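Local coordinates for protein NAD(P)H dehydrogenase (quinone) (Deinococcus radiodurans, PDB 1YDG) that catalyses the reduction of quinones to quinols by NADH or NADPH, as a homotetrameric flavoprotein that binds one FMN per monomer, at residues V12-T17 with V43-P48. Sequence-based numbering, arbitrary orientation.
Sequences VFYSST and VRETAP. With SO4 (sulfate ion), chain J.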
# COMPACT_ATOMS: atom_id res chain seq x y z
N VAL B 12 -1.29 -19.08 11.98
CA VAL B 12 -1.51 -19.67 10.66
C VAL B 12 -0.38 -19.19 9.75
O VAL B 12 -0.17 -17.97 9.57
CB VAL B 12 -2.87 -19.26 10.04
CG1 VAL B 12 -3.06 -19.89 8.67
CG2 VAL B 12 -4.01 -19.65 10.95
N PHE B 13 0.41 -20.14 9.26
CA PHE B 13 1.62 -19.82 8.52
C PHE B 13 1.73 -20.68 7.28
O PHE B 13 1.33 -21.86 7.28
CB PHE B 13 2.87 -19.99 9.40
CG PHE B 13 3.26 -21.42 9.61
CD1 PHE B 13 4.24 -22.01 8.81
CD2 PHE B 13 2.62 -22.19 10.56
CE1 PHE B 13 4.58 -23.33 8.97
CE2 PHE B 13 2.95 -23.53 10.73
CZ PHE B 13 3.93 -24.10 9.94
N TYR B 14 2.21 -20.07 6.20
CA TYR B 14 2.69 -20.81 5.06
C TYR B 14 4.22 -20.81 5.08
O TYR B 14 4.84 -19.80 5.42
CB TYR B 14 2.20 -20.24 3.72
CG TYR B 14 2.78 -21.06 2.60
CD1 TYR B 14 2.36 -22.36 2.39
CD2 TYR B 14 3.87 -20.60 1.87
CE1 TYR B 14 2.95 -23.16 1.41
CE2 TYR B 14 4.50 -21.39 0.91
CZ TYR B 14 4.02 -22.68 0.68
OH TYR B 14 4.61 -23.47 -0.25
N SER B 15 4.81 -21.94 4.71
CA SER B 15 6.26 -22.05 4.59
C SER B 15 6.60 -23.05 3.48
O SER B 15 6.11 -24.20 3.50
CB SER B 15 6.89 -22.50 5.92
OG SER B 15 8.31 -22.48 5.83
N SER B 16 7.41 -22.64 2.50
CA SER B 16 7.97 -23.58 1.54
C SER B 16 9.23 -24.22 2.12
O SER B 16 9.32 -25.44 2.24
CB SER B 16 8.35 -22.89 0.23
OG SER B 16 7.23 -22.31 -0.40
N THR B 17 10.21 -23.39 2.44
CA THR B 17 11.57 -23.87 2.70
C THR B 17 11.99 -23.82 4.17
O THR B 17 13.18 -23.93 4.48
CB THR B 17 12.58 -23.12 1.80
OG1 THR B 17 12.36 -21.69 1.87
CG2 THR B 17 12.42 -23.56 0.35
N VAL B 43 -0.56 -23.73 6.47
CA VAL B 43 -1.39 -23.49 5.31
C VAL B 43 -1.18 -24.63 4.30
O VAL B 43 -0.05 -24.95 3.93
CB VAL B 43 -1.09 -22.10 4.66
CG1 VAL B 43 -1.77 -21.96 3.31
CG2 VAL B 43 -1.50 -20.95 5.57
N ARG B 44 -2.28 -25.19 3.83
CA ARG B 44 -2.27 -26.23 2.81
C ARG B 44 -1.39 -25.87 1.62
O ARG B 44 -1.46 -24.76 1.06
CB ARG B 44 -3.68 -26.54 2.30
CG ARG B 44 -3.73 -27.73 1.37
CD ARG B 44 -5.07 -27.95 0.74
NE ARG B 44 -6.01 -28.51 1.71
CZ ARG B 44 -7.14 -29.15 1.40
NH1 ARG B 44 -7.51 -29.30 0.13
NH2 ARG B 44 -7.91 -29.62 2.38
N GLU B 45 -0.56 -26.84 1.25
CA GLU B 45 0.33 -26.73 0.13
C GLU B 45 -0.43 -27.05 -1.14
O GLU B 45 -1.05 -28.10 -1.27
CB GLU B 45 1.52 -27.69 0.32
CG GLU B 45 2.50 -27.68 -0.80
CD GLU B 45 3.08 -26.30 -1.02
OE1 GLU B 45 2.60 -25.61 -1.94
OE2 GLU B 45 3.94 -25.90 -0.23
N THR B 46 -0.39 -26.12 -2.09
CA THR B 46 -1.04 -26.32 -3.37
C THR B 46 -0.08 -26.67 -4.51
O THR B 46 -0.52 -27.14 -5.56
CB THR B 46 -1.82 -25.05 -3.77
OG1 THR B 46 -0.90 -23.96 -3.84
CG2 THR B 46 -2.89 -24.73 -2.74
N ALA B 47 1.22 -26.43 -4.32
CA ALA B 47 2.20 -26.68 -5.39
C ALA B 47 2.12 -28.11 -5.92
O ALA B 47 1.94 -29.04 -5.14
CB ALA B 47 3.60 -26.40 -4.91
N PRO B 48 2.26 -28.29 -7.25
CA PRO B 48 2.33 -29.66 -7.77
C PRO B 48 3.57 -30.37 -7.22
O PRO B 48 4.59 -29.71 -6.96
CB PRO B 48 2.42 -29.48 -9.29
CG PRO B 48 2.27 -28.02 -9.57
CD PRO B 48 2.39 -27.26 -8.30
S SO4 J . 9.96 -20.00 3.71
O1 SO4 J . 11.22 -20.69 4.01
O2 SO4 J . 10.20 -18.59 3.49
O3 SO4 J . 9.39 -20.63 2.52
O4 SO4 J . 9.05 -20.12 4.85
O HOH W 1 4.29 -26.13 2.48
O HOH W 2 3.06 -24.22 5.02
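Glu45 OE2 is gripped by two donors: it takes the hydroxyl proton of Tyr14 on its syn lone pair, with OH and OE2 2.5 Å apart, and the indole N-H of Trp58 in helix 56-64. A water lies 2.7 Å from Glu45 OE2 and 2.8 Å from Ser15 O, and may bridge the two. These are the carboxyl ends of the parallel strands of a flavodoxin-like fold, where strand 8-13 runs out into the FMN phosphate-binding loop and the parallel neighbouring strand 37-42 gives way to the loop 43-48. The carboxylate stands almost perpendicular to the tyrosine ring, 82° between planes, and sits at the ring's edge. Glu45 carries CG anti to its backbone nitrogen (chi1 179°) and then bends at chi2 (58°), which sets the acid between two partners, OE2 to Tyr14 OH and OE1 to its own loop: Glu45 OE1 accepts Ala47 N at 2.9 Å, on its anti side, and is also bonded by Gln96. Cutting the side chain back to an alanine is likely to leave the Tyr14 hydroxyl without its acceptor and the Ala47 amide without its side-chain mate. Deeper in, a backbone bond from Val43 N to Phe13 O (2.8 Å) joins the two chains, and Val43 lays CG2 against Val12 CG1 at 3.6 Å while its CB meets Tyr14 CB. Helix 95-102 covers this patch through Phe100 and Met97. Beyond Tyr14, the loop wraps a sulfate, probably from the crystallisation liquor, at a place consistent with that of the FMN phosphate: Ser15 OG, Ser16 N and Thr17 N all donate to it, and Thr17 OG1 reaches sulfate O1 at 2.6 Å.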